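PDB 2ZBA: trichothecene 3-O-acetyltransferase TRI101 from Fusarium sporotrichioides, which catalyses transfer of an acetyl group from acetyl-CoA to the 3-hydroxyl of trichothecenes during biosynthesis of mycotoxins such as T-2 toxin. Local coordinates for residues A[386-391]-A[422-427]; A[169-174]-A[302-307]; A[113-118]-A[405-410]. One frame throughout, in Å; residues are numbered along the deposited sequence.

Contact 1 (A[386-391]-A[422-427]). With COA (coenzyme A), chain E.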
loop_
_atom_site.group_PDB
_atom_site.type_symbol
_atom_site.label_atom_id
_atom_site.label_comp_id
_atom_site.label_asym_id
_atom_site.label_seq_id
_atom_site.Cartn_x
_atom_site.Cartn_y
_atom_site.Cartn_z
ATOM N N SER A 386 -6.237 0.534 1.845
ATOM C CA SER A 386 -5.506 0.272 0.621
ATOM C C SER A 386 -5.351 -1.229 0.328
ATOM O O SER A 386 -4.606 -1.940 1.005
ATOM C CB SER A 386 -4.125 0.910 0.659
ATOM O OG SER A 386 -3.439 0.630 -0.549
ATOM N N SER A 387 -6.040 -1.687 -0.709
ATOM C CA SER A 387 -5.941 -3.069 -1.179
ATOM C C SER A 387 -4.700 -3.286 -2.033
ATOM O O SER A 387 -4.600 -2.728 -3.119
ATOM C CB SER A 387 -7.178 -3.441 -1.994
ATOM O OG SER A 387 -6.985 -4.672 -2.647
ATOM N N TRP A 388 -3.765 -4.090 -1.527
ATOM C CA TRP A 388 -2.618 -4.550 -2.296
ATOM C C TRP A 388 -2.875 -5.916 -2.907
ATOM O O TRP A 388 -1.928 -6.582 -3.327
ATOM C CB TRP A 388 -1.378 -4.679 -1.395
ATOM C CG TRP A 388 -0.876 -3.374 -0.799
ATOM C CD1 TRP A 388 -1.367 -2.127 -1.011
ATOM C CD2 TRP A 388 0.261 -3.220 0.048
ATOM N NE1 TRP A 388 -0.622 -1.196 -0.325
ATOM C CE2 TRP A 388 0.388 -1.844 0.332
ATOM C CE3 TRP A 388 1.189 -4.118 0.601
ATOM C CZ2 TRP A 388 1.400 -1.340 1.157
ATOM C CZ3 TRP A 388 2.195 -3.616 1.415
ATOM C CH2 TRP A 388 2.298 -2.239 1.675
ATOM N N ALA A 389 -4.141 -6.325 -2.950
ATOM C CA ALA A 389 -4.542 -7.675 -3.402
ATOM C C ALA A 389 -3.944 -8.072 -4.727
ATOM O O ALA A 389 -3.614 -9.222 -4.918
ATOM C CB ALA A 389 -6.057 -7.793 -3.462
ATOM N N LYS A 390 -3.818 -7.109 -5.643
ATOM C CA LYS A 390 -3.320 -7.358 -7.018
ATOM C C LYS A 390 -1.795 -7.371 -7.206
ATOM O O LYS A 390 -1.300 -7.770 -8.269
ATOM C CB LYS A 390 -3.929 -6.356 -8.011
ATOM C CG LYS A 390 -5.434 -6.523 -8.225
ATOM C CD LYS A 390 -5.890 -5.731 -9.448
ATOM C CE LYS A 390 -7.298 -6.106 -9.872
ATOM N NZ LYS A 390 -7.616 -5.569 -11.243
ATOM N N VAL A 391 -1.047 -6.955 -6.190
ATOM C CA VAL A 391 0.399 -6.936 -6.357
ATOM C C VAL A 391 0.938 -8.364 -6.478
ATOM O O VAL A 391 0.413 -9.300 -5.848
ATOM C CB VAL A 391 1.163 -6.091 -5.310
ATOM C CG1 VAL A 391 0.376 -4.866 -4.881
ATOM C CG2 VAL A 391 1.603 -6.913 -4.164
ATOM N N PHE A 422 -5.225 -4.552 2.503
ATOM C CA PHE A 422 -5.285 -5.968 2.137
ATOM C C PHE A 422 -3.919 -6.334 1.585
ATOM O O PHE A 422 -3.353 -5.584 0.787
ATOM C CB PHE A 422 -6.322 -6.292 1.044
ATOM C CG PHE A 422 -7.753 -5.988 1.402
ATOM C CD1 PHE A 422 -8.199 -5.982 2.723
ATOM C CD2 PHE A 422 -8.679 -5.740 0.387
ATOM C CE1 PHE A 422 -9.534 -5.711 3.016
ATOM C CE2 PHE A 422 -9.991 -5.456 0.683
ATOM C CZ PHE A 422 -10.424 -5.457 1.991
HETATM N N MSE A 423 -3.412 -7.501 1.991
HETATM C CA MSE A 423 -2.136 -8.016 1.515
HETATM C C MSE A 423 -2.308 -8.506 0.078
HETATM O O MSE A 423 -3.440 -8.686 -0.369
HETATM C CB MSE A 423 -1.673 -9.178 2.426
HETATM C CG MSE A 423 -1.237 -8.793 3.863
HETATM SE SE MSE A 423 0.172 -7.401 4.007
HETATM C CE MSE A 423 -0.979 -5.814 3.996
ATOM N N PRO A 424 -1.198 -8.708 -0.661
ATOM C CA PRO A 424 -1.297 -9.361 -1.960
ATOM C C PRO A 424 -1.965 -10.727 -1.823
ATOM O O PRO A 424 -1.672 -11.463 -0.877
ATOM C CB PRO A 424 0.165 -9.530 -2.381
ATOM C CG PRO A 424 0.880 -8.461 -1.675
ATOM C CD PRO A 424 0.192 -8.324 -0.351
ATOM N N LYS A 425 -2.860 -11.043 -2.755
ATOM C CA LYS A 425 -3.743 -12.194 -2.623
ATOM C C LYS A 425 -2.936 -13.463 -2.835
ATOM O O LYS A 425 -2.236 -13.617 -3.862
ATOM C CB LYS A 425 -4.910 -12.064 -3.616
ATOM C CG LYS A 425 -5.821 -13.267 -3.775
ATOM C CD LYS A 425 -6.756 -13.014 -4.947
ATOM C CE LYS A 425 -7.152 -14.288 -5.679
ATOM N NZ LYS A 425 -7.678 -13.923 -7.047
ATOM N N LYS A 426 -3.017 -14.362 -1.856
ATOM C CA LYS A 426 -2.220 -15.605 -1.892
ATOM C C LYS A 426 -2.648 -16.385 -3.128
ATOM O O LYS A 426 -3.809 -16.307 -3.527
ATOM C CB LYS A 426 -2.411 -16.431 -0.614
ATOM C CG LYS A 426 -1.321 -17.447 -0.338
ATOM C CD LYS A 426 -1.350 -17.878 1.125
ATOM C CE LYS A 426 -0.320 -18.963 1.407
ATOM N NZ LYS A 426 -0.727 -19.712 2.623
ATOM N N PRO A 427 -1.693 -17.083 -3.779
ATOM C CA PRO A 427 -2.008 -17.865 -4.978
ATOM C C PRO A 427 -3.190 -18.828 -4.854
ATOM O O PRO A 427 -3.734 -19.242 -5.884
ATOM C CB PRO A 427 -0.697 -18.600 -5.255
ATOM C CG PRO A 427 0.342 -17.629 -4.770
ATOM C CD PRO A 427 -0.249 -17.124 -3.484
HETATM N N1A COA E . -19.152 -8.690 -14.743
HETATM C C2A COA E . -18.928 -9.508 -13.647
HETATM N N3A COA E . -17.716 -9.430 -12.974
HETATM C C4A COA E . -16.749 -8.555 -13.376
HETATM C C5A COA E . -16.965 -7.734 -14.481
HETATM C C6A COA E . -18.182 -7.805 -15.172
HETATM N N6A COA E . -18.369 -7.104 -16.294
HETATM N N7A COA E . -15.853 -6.982 -14.657
HETATM C C8A COA E . -14.952 -7.311 -13.699
HETATM N N9A COA E . -15.493 -8.280 -12.894
HETATM C C1B COA E . -14.897 -8.844 -11.662
HETATM C C2B COA E . -13.727 -9.772 -11.971
HETATM O O2B COA E . -14.175 -11.089 -12.217
HETATM C C3B COA E . -12.879 -9.621 -10.721
HETATM O O3B COA E . -13.588 -10.236 -9.678
HETATM P P3B COA E . -12.980 -11.260 -8.592
HETATM O O7A COA E . -11.671 -10.679 -8.096
HETATM O O8A COA E . -12.681 -12.592 -9.224
HETATM O O9A COA E . -14.016 -11.311 -7.514
HETATM C C4B COA E . -13.036 -8.144 -10.422
HETATM O O4B COA E . -14.358 -7.825 -10.820
HETATM C C5B COA E . -12.066 -7.208 -11.125
HETATM O O5B COA E . -12.538 -5.893 -10.857
HETATM P P1A COA E . -11.517 -4.674 -10.590
HETATM O O1A COA E . -10.597 -4.482 -11.753
HETATM O O2A COA E . -12.229 -3.413 -10.163
HETATM O O3A COA E . -10.518 -5.162 -9.399
HETATM P P2A COA E . -10.873 -5.328 -7.834
HETATM O O4A COA E . -10.298 -6.658 -7.397
HETATM O O5A COA E . -12.326 -5.143 -7.474
HETATM O O6A COA E . -10.079 -4.148 -7.094
HETATM C CBP COA E . -9.629 -1.850 -6.532
HETATM C CCP COA E . -10.692 -2.880 -6.911
HETATM C CDP COA E . -9.337 -2.050 -5.045
HETATM C CEP COA E . -10.190 -0.444 -6.804
HETATM C CAP COA E . -8.374 -2.123 -7.365
HETATM O OAP COA E . -8.657 -1.973 -8.749
HETATM C C9P COA E . -7.174 -1.270 -7.021
HETATM O O9P COA E . -7.056 0.002 -7.587
HETATM N N8P COA E . -6.225 -1.771 -6.228
HETATM C C7P COA E . -5.055 -0.979 -5.862
HETATM C C6P COA E . -5.316 -0.047 -4.678
HETATM C C5P COA E . -4.047 0.719 -4.340
HETATM O O5P COA E . -3.637 1.652 -5.073
HETATM N N4P COA E . -3.400 0.361 -3.237
HETATM C C3P COA E . -1.947 0.505 -3.184
HETATM C C2P COA E . -1.487 1.454 -2.081
HETATM S S1P COA E . 0.054 2.351 -2.443
#
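Ser387 and Phe422 form a parallel bridge where strands 383-387 and 419-422 end side by side, at the edge of the coenzyme A pocket. Phe422 N donates to Ser386 O at 3.1 Å, and Trp388 N returns a bond of 2.8 Å to Phe422 O, so the backbone of Phe422 is held through both its polar atoms. Beyond the bridge the chains stay together without regular strand geometry: Lys425 N bonds to Ala389 O at 2.9 Å, with an N-H...O angle of 162°. Between these bonds lie two CA-H...O contacts. One joins Ala389 CA to Met423 O; in the other, Pro424 CA is 3.2 Å from Trp388 O. The Trp388 carbonyl also closes a type I turn by accepting from Val391 N.

Within the seven-stranded mixed sheet of this BAHD acyltransferase, these two strands are neighbours, and Ser387 and Phe422 project from the same face. There Ser387 CB lies 3.6 Å from Phe422 CD2, the ring packs against helix 269-285, and Ser387 OG is hydrogen-bonded to Asp270. Trp388 has CG anti to its carbonyl carbon (chi1 -64°), which carries the indole away from the turn. One part of its rim meets Pro424 CD and another meets the pantetheine arm, with Trp388 NE1 3.3 Å from coenzyme A C2P; Met423 CE approaches the benzo ring obliquely.

The strand end and the turn thus touch the cofactor at separate points. Ser386 OG, which also lies beside the bound T-2 toxin, accepts a weak bond from coenzyme A N4P, of doubtful geometry because OG is crowded against C2P. Farther along, the extended side chain of Lys390 runs out to the pyrophosphate, where NZ bonds to coenzyme A O1A at 3.2 Å.

Contact 2 (A[169-174]-A[302-307]); sequences DMTGQD and DMRGPM. With COA (coenzyme A), chain E.
Asp169 and Arg304 meet in a buried salt bridge whose oxygens and nitrogens nearly all have several partners. The straight bond runs from Arg304 NH1 to Asp169 OD2 at 2.9 Å and 173°, in the guanidinium plane and on the syn lone pair of the carboxylate. Asp169 OD1 receives weak, bent bonds from NH1 and NH2 of Arg304. The same OD1 caps helix 170-184, accepting from Gly172 N at 2.9 Å, while OD2 has a second donor in Leu317 N.

Asp169 is the aspartate of the HXXXD signature of BAHD acyltransferases. As in other members of the family, it turns to an arginine in a structural salt bridge, thought to hold the loop of the signature histidine in place. Its CG sits between backbone N and carbonyl carbon (chi1 57°), bringing the carboxylate back over the first turn of the helix.

Arg304 NH1 also reaches Asp302 OD1 at 3.2 Å. That oxygen takes Arg304 N as well, at 3.0 Å, from the opposite face of the carboxylate, a capping bond at the turn leading into a weakly bonded helix at about 304-307. Arg304 NH2 donates further to the carbonyls of Tyr313 and Gly315, and Thr171 CG2 covers one guanidinium face, 3.7 Å from Arg304 NE. Asp302 N points to the cofactor, bonding coenzyme A O9P at 2.6 Å.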
loop_
_atom_site.group_PDB
_atom_site.type_symbol
_atom_site.label_atom_id
_atom_site.label_comp_id
_atom_site.label_asym_id
_atom_site.label_seq_id
_atom_site.Cartn_x
_atom_site.Cartn_y
_atom_site.Cartn_z
ATOM N N ASP A 169 3.736 4.448 -5.640
ATOM C CA ASP A 169 2.690 3.752 -4.886
ATOM C C ASP A 169 3.055 2.248 -4.816
ATOM O O ASP A 169 4.069 1.854 -5.392
ATOM C CB ASP A 169 1.266 4.047 -5.442
ATOM C CG ASP A 169 1.092 3.704 -6.916
ATOM O OD1 ASP A 169 1.737 2.770 -7.424
ATOM O OD2 ASP A 169 0.280 4.375 -7.587
HETATM N N MSE A 170 2.275 1.418 -4.117
HETATM C CA MSE A 170 2.635 -0.026 -4.004
HETATM C C MSE A 170 2.590 -0.813 -5.348
HETATM O O MSE A 170 3.394 -1.730 -5.572
HETATM C CB MSE A 170 1.856 -0.731 -2.892
HETATM C CG MSE A 170 2.355 -2.134 -2.560
HETATM SE SE MSE A 170 4.234 -2.271 -1.908
HETATM C CE MSE A 170 4.893 -3.548 -3.151
ATOM N N THR A 171 1.662 -0.455 -6.231
ATOM C CA THR A 171 1.655 -0.934 -7.632
ATOM C C THR A 171 2.997 -0.670 -8.341
ATOM O O THR A 171 3.569 -1.561 -8.990
ATOM C CB THR A 171 0.505 -0.266 -8.438
ATOM O OG1 THR A 171 -0.724 -0.445 -7.740
ATOM C CG2 THR A 171 0.377 -0.872 -9.845
ATOM N N GLY A 172 3.499 0.557 -8.211
ATOM C CA GLY A 172 4.763 0.934 -8.817
ATOM C C GLY A 172 5.938 0.251 -8.140
ATOM O O GLY A 172 6.897 -0.119 -8.801
ATOM N N GLN A 173 5.877 0.106 -6.824
ATOM C CA GLN A 173 6.923 -0.583 -6.085
ATOM C C GLN A 173 6.968 -2.072 -6.509
ATOM O O GLN A 173 8.040 -2.629 -6.701
ATOM C CB GLN A 173 6.650 -0.471 -4.585
ATOM C CG GLN A 173 7.751 -1.019 -3.645
ATOM C CD GLN A 173 7.625 -0.435 -2.242
ATOM O OE1 GLN A 173 7.044 0.622 -2.067
ATOM N NE2 GLN A 173 8.119 -1.134 -1.247
ATOM N N ASP A 174 5.794 -2.692 -6.632
ATOM C CA ASP A 174 5.671 -4.077 -7.092
ATOM C C ASP A 174 6.246 -4.277 -8.490
ATOM O O ASP A 174 6.919 -5.274 -8.745
ATOM C CB ASP A 174 4.198 -4.511 -7.071
ATOM C CG ASP A 174 3.994 -5.930 -7.561
ATOM O OD1 ASP A 174 4.627 -6.875 -7.016
ATOM O OD2 ASP A 174 3.183 -6.100 -8.486
ATOM N N ASP A 302 -5.719 2.243 -7.845
ATOM C CA ASP A 302 -4.731 2.363 -8.895
ATOM C C ASP A 302 -5.305 3.129 -10.104
ATOM O O ASP A 302 -6.264 2.677 -10.734
ATOM C CB ASP A 302 -4.288 0.953 -9.306
ATOM C CG ASP A 302 -3.287 0.952 -10.429
ATOM O OD1 ASP A 302 -2.713 2.011 -10.716
ATOM O OD2 ASP A 302 -3.078 -0.130 -11.028
HETATM N N MSE A 303 -4.680 4.260 -10.443
HETATM C CA MSE A 303 -5.135 5.090 -11.567
HETATM C C MSE A 303 -4.516 4.741 -12.919
HETATM O O MSE A 303 -4.800 5.410 -13.901
HETATM C CB MSE A 303 -4.927 6.584 -11.281
HETATM C CG MSE A 303 -5.953 7.165 -10.320
HETATM SE SE MSE A 303 -7.738 6.769 -10.916
HETATM C CE MSE A 303 -7.686 7.801 -12.668
ATOM N N ARG A 304 -3.676 3.705 -12.977
ATOM C CA ARG A 304 -2.977 3.358 -14.227
ATOM C C ARG A 304 -3.940 2.962 -15.358
ATOM O O ARG A 304 -3.878 3.521 -16.434
ATOM C CB ARG A 304 -1.935 2.255 -13.991
ATOM C CG ARG A 304 -0.634 2.727 -13.382
ATOM C CD ARG A 304 0.039 1.572 -12.631
ATOM N NE ARG A 304 1.270 2.020 -12.000
ATOM C CZ ARG A 304 1.335 2.712 -10.865
ATOM N NH1 ARG A 304 0.238 3.018 -10.197
ATOM N NH2 ARG A 304 2.511 3.078 -10.393
ATOM N N GLY A 305 -4.834 2.009 -15.092
ATOM C CA GLY A 305 -5.881 1.590 -16.035
ATOM C C GLY A 305 -6.763 2.708 -16.587
ATOM O O GLY A 305 -6.728 2.988 -17.788
ATOM N N PRO A 306 -7.539 3.372 -15.708
ATOM C CA PRO A 306 -8.351 4.519 -16.099
ATOM C C PRO A 306 -7.579 5.643 -16.818
ATOM O O PRO A 306 -8.119 6.257 -17.742
ATOM C CB PRO A 306 -8.931 5.008 -14.760
ATOM C CG PRO A 306 -8.941 3.795 -13.891
ATOM C CD PRO A 306 -7.712 3.040 -14.279
HETATM N N MSE A 307 -6.332 5.914 -16.418
HETATM C CA MSE A 307 -5.527 6.956 -17.096
HETATM C C MSE A 307 -4.995 6.559 -18.476
HETATM O O MSE A 307 -4.492 7.406 -19.218
HETATM C CB MSE A 307 -4.339 7.411 -16.233
HETATM C CG MSE A 307 -4.669 8.358 -15.089
HETATM SE SE MSE A 307 -5.834 9.910 -15.520
HETATM C CE MSE A 307 -4.975 10.567 -16.879
HETATM N N1A COA E . -19.152 -8.690 -14.743
HETATM C C2A COA E . -18.928 -9.508 -13.647
HETATM N N3A COA E . -17.716 -9.430 -12.974
HETATM C C4A COA E . -16.749 -8.555 -13.376
HETATM C C5A COA E . -16.965 -7.734 -14.481
HETATM C C6A COA E . -18.182 -7.805 -15.172
HETATM N N6A COA E . -18.369 -7.104 -16.294
HETATM N N7A COA E . -15.853 -6.982 -14.657
HETATM C C8A COA E . -14.952 -7.311 -13.699
HETATM N N9A COA E . -15.493 -8.280 -12.894
HETATM C C1B COA E . -14.897 -8.844 -11.662
HETATM C C2B COA E . -13.727 -9.772 -11.971
HETATM O O2B COA E . -14.175 -11.089 -12.217
HETATM C C3B COA E . -12.879 -9.621 -10.721
HETATM O O3B COA E . -13.588 -10.236 -9.678
HETATM P P3B COA E . -12.980 -11.260 -8.592
HETATM O O7A COA E . -11.671 -10.679 -8.096
HETATM O O8A COA E . -12.681 -12.592 -9.224
HETATM O O9A COA E . -14.016 -11.311 -7.514
HETATM C C4B COA E . -13.036 -8.144 -10.422
HETATM O O4B COA E . -14.358 -7.825 -10.820
HETATM C C5B COA E . -12.066 -7.208 -11.125
HETATM O O5B COA E . -12.538 -5.893 -10.857
HETATM P P1A COA E . -11.517 -4.674 -10.590
HETATM O O1A COA E . -10.597 -4.482 -11.753
HETATM O O2A COA E . -12.229 -3.413 -10.163
HETATM O O3A COA E . -10.518 -5.162 -9.399
HETATM P P2A COA E . -10.873 -5.328 -7.834
HETATM O O4A COA E . -10.298 -6.658 -7.397
HETATM O O5A COA E . -12.326 -5.143 -7.474
HETATM O O6A COA E . -10.079 -4.148 -7.094
HETATM C CBP COA E . -9.629 -1.850 -6.532
HETATM C CCP COA E . -10.692 -2.880 -6.911
HETATM C CDP COA E . -9.337 -2.050 -5.045
HETATM C CEP COA E . -10.190 -0.444 -6.804
HETATM C CAP COA E . -8.374 -2.123 -7.365
HETATM O OAP COA E . -8.657 -1.973 -8.749
HETATM C C9P COA E . -7.174 -1.270 -7.021
HETATM O O9P COA E . -7.056 0.002 -7.587
HETATM N N8P COA E . -6.225 -1.771 -6.228
HETATM C C7P COA E . -5.055 -0.979 -5.862
HETATM C C6P COA E . -5.316 -0.047 -4.678
HETATM C C5P COA E . -4.047 0.719 -4.340
HETATM O O5P COA E . -3.637 1.652 -5.073
HETATM N N4P COA E . -3.400 0.361 -3.237
HETATM C C3P COA E . -1.947 0.505 -3.184
HETATM C C2P COA E . -1.487 1.454 -2.081
HETATM S S1P COA E . 0.054 2.351 -2.443
#

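Contact 3 (A[113-118]-A[405-410])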
loop_
_atom_site.group_PDB
_atom_site.type_symbol
_atom_site.label_atom_id
_atom_site.label_comp_id
_atom_site.label_asym_id
_atom_site.label_seq_id
_atom_site.Cartn_x
_atom_site.Cartn_y
_atom_site.Cartn_z
ATOM N N ALA A 113 2.548 -19.546 14.532
ATOM C CA ALA A 113 1.671 -18.427 14.883
ATOM C C ALA A 113 0.915 -17.883 13.672
ATOM O O ALA A 113 0.001 -17.060 13.813
ATOM C CB ALA A 113 2.465 -17.302 15.628
ATOM N N GLY A 114 1.264 -18.372 12.488
ATOM C CA GLY A 114 0.564 -17.987 11.259
ATOM C C GLY A 114 1.094 -16.735 10.590
ATOM O O GLY A 114 0.330 -16.010 9.931
ATOM N N PHE A 115 2.401 -16.480 10.758
ATOM C CA PHE A 115 3.065 -15.286 10.202
ATOM C C PHE A 115 2.342 -14.004 10.639
ATOM O O PHE A 115 1.951 -13.193 9.788
ATOM C CB PHE A 115 3.184 -15.371 8.670
ATOM C CG PHE A 115 4.028 -16.526 8.182
ATOM C CD1 PHE A 115 5.399 -16.379 8.005
ATOM C CD2 PHE A 115 3.451 -17.755 7.889
ATOM C CE1 PHE A 115 6.197 -17.436 7.558
ATOM C CE2 PHE A 115 4.245 -18.826 7.432
ATOM C CZ PHE A 115 5.616 -18.665 7.278
ATOM N N PRO A 116 2.190 -13.801 11.971
ATOM C CA PRO A 116 1.410 -12.675 12.495
ATOM C C PRO A 116 2.131 -11.328 12.372
ATOM O O PRO A 116 3.356 -11.283 12.210
ATOM C CB PRO A 116 1.201 -13.048 13.972
ATOM C CG PRO A 116 2.391 -13.863 14.324
ATOM C CD PRO A 116 2.788 -14.602 13.060
ATOM N N LEU A 117 1.372 -10.240 12.457
ATOM C CA LEU A 117 1.946 -8.882 12.359
ATOM C C LEU A 117 2.938 -8.605 13.493
ATOM O O LEU A 117 3.961 -7.957 13.269
ATOM C CB LEU A 117 0.833 -7.826 12.343
ATOM C CG LEU A 117 1.181 -6.377 11.959
ATOM C CD1 LEU A 117 2.118 -6.318 10.754
ATOM C CD2 LEU A 117 -0.102 -5.636 11.634
ATOM N N GLU A 118 2.626 -9.114 14.691
ATOM C CA GLU A 118 3.491 -9.072 15.885
ATOM C C GLU A 118 4.963 -9.331 15.559
ATOM O O GLU A 118 5.854 -8.654 16.068
ATOM C CB GLU A 118 2.987 -10.121 16.900
ATOM C CG GLU A 118 3.629 -10.072 18.303
ATOM C CD GLU A 118 2.812 -9.258 19.296
ATOM N N PRO A 405 7.848 -17.096 -2.362
ATOM C CA PRO A 405 7.641 -16.781 -0.950
ATOM C C PRO A 405 6.622 -17.672 -0.222
ATOM O O PRO A 405 5.570 -18.027 -0.783
ATOM C CB PRO A 405 7.140 -15.331 -0.985
ATOM C CG PRO A 405 7.704 -14.762 -2.240
ATOM C CD PRO A 405 7.683 -15.899 -3.218
ATOM N N GLU A 406 6.935 -18.026 1.020
ATOM C CA GLU A 406 5.971 -18.693 1.891
ATOM C C GLU A 406 4.990 -17.702 2.526
ATOM O O GLU A 406 3.842 -18.046 2.852
ATOM C CB GLU A 406 6.717 -19.471 2.969
ATOM C CG GLU A 406 5.882 -20.488 3.714
ATOM C CD GLU A 406 6.753 -21.306 4.670
ATOM O OE1 GLU A 406 7.831 -21.754 4.238
ATOM O OE2 GLU A 406 6.374 -21.482 5.841
ATOM N N SER A 407 5.449 -16.462 2.711
ATOM C CA SER A 407 4.619 -15.407 3.267
ATOM C C SER A 407 5.014 -14.049 2.667
ATOM O O SER A 407 6.192 -13.793 2.390
ATOM C CB SER A 407 4.747 -15.368 4.779
ATOM O OG SER A 407 3.849 -14.450 5.366
ATOM N N VAL A 408 3.998 -13.219 2.439
ATOM C CA VAL A 408 4.166 -11.832 2.004
ATOM C C VAL A 408 3.351 -10.981 2.979
ATOM O O VAL A 408 2.121 -11.026 2.969
ATOM C CB VAL A 408 3.717 -11.623 0.538
ATOM C CG1 VAL A 408 3.924 -10.137 0.079
ATOM C CG2 VAL A 408 4.455 -12.571 -0.383
ATOM N N ARG A 409 4.056 -10.229 3.829
ATOM C CA ARG A 409 3.427 -9.411 4.866
ATOM C C ARG A 409 3.874 -7.968 4.787
ATOM O O ARG A 409 4.939 -7.683 4.261
ATOM C CB ARG A 409 3.741 -9.957 6.250
ATOM C CG ARG A 409 3.340 -11.407 6.475
ATOM C CD ARG A 409 1.867 -11.600 6.207
ATOM N NE ARG A 409 1.253 -12.496 7.166
ATOM C CZ ARG A 409 0.033 -13.010 7.021
ATOM N NH1 ARG A 409 -0.681 -12.726 5.935
ATOM N NH2 ARG A 409 -0.466 -13.806 7.963
ATOM N N ARG A 410 3.037 -7.047 5.270
ATOM C CA ARG A 410 3.479 -5.659 5.410
ATOM C C ARG A 410 3.903 -5.490 6.871
ATOM O O ARG A 410 3.059 -5.700 7.755
ATOM C CB ARG A 410 2.337 -4.679 5.129
ATOM C CG ARG A 410 2.835 -3.301 4.826
ATOM C CD ARG A 410 2.242 -2.239 5.692
ATOM N NE ARG A 410 2.890 -0.965 5.368
ATOM C CZ ARG A 410 4.046 -0.542 5.881
ATOM N NH1 ARG A 410 4.704 -1.273 6.787
ATOM N NH2 ARG A 410 4.548 0.627 5.479
#
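Arg409 joins an edge strand to a helix-ending loop here, its guanidinium donating to the backbone carbonyls of Gly114 and Phe115. The contact is partly buried, and no bond links the two backbones although they run in nearly the same direction, 21° apart. Phe115 O is gripped side-on by two nitrogens. Arg409 NE comes in the carbonyl plane at 2.8 Å, whereas Arg409 NH2 lies 3.1 Å from Phe115 O and well above that plane. NH2 also makes a weak bond to Gly114 O. Bends at chi2 and chi3 fold the arginine chain so that this edge, carrying NE and NH2, faces the loop. Gly114, with positive phi, is the C-prime residue of a Schellman motif that ends helix 107-113, and the two carbonyls that Arg409 meets belong to it and to the residue after it.

The Phe115 ring lies over the strand. Ser407 CB sits above one face, offset toward the rim, in a CH-pi contact 3.7 Å from the ring centroid. At the ring edge, Glu406 OE2 is 3.3 Å from Phe115 CZ, with the carboxylate plane almost perpendicular to the ring. The stronger partner of OE2 is Arg111 in the preceding helix, so Glu406, just before strand 407-409, meets both the helix and the loop that follows it. Farther on, Leu117 CD1 comes close to Arg410 O.

Strand 407-409 is the outer strand of the five-stranded mixed sheet, added antiparallel to strand 29-37 by a distant part of the sequence; Glu406 and Ser407 both face Val35 there as a classic beta bulge. Phe115 also rests on Val35, while Leu117 packs on Trp239 and Phe241 of strand 237-244, leaving the loop between the five-stranded sheet and an outer part of the seven-stranded one.

Overall arrangement
Contacts 1 and 2 are buried and both touch coenzyme A, whereas contact 3 lies farther from the chain centre, is only partly buried and does not reach the cofactor. Their chemistry differs accordingly: backbone pairing in contact 1, a charged network with helix caps in contact 2, and an arginine bound to loop carbonyls in contact 3. Contact 1 touches both others. Trp388 packs on Met170 of contact 2 and on Arg410 of contact 3, while the selenium of Met423 also lies against Arg410. Contacts 2 and 3 do not touch, their nearest atoms being about 7 Å apart. Strands 383-387 and 407-409 are successive in the chain but belong to different sheets.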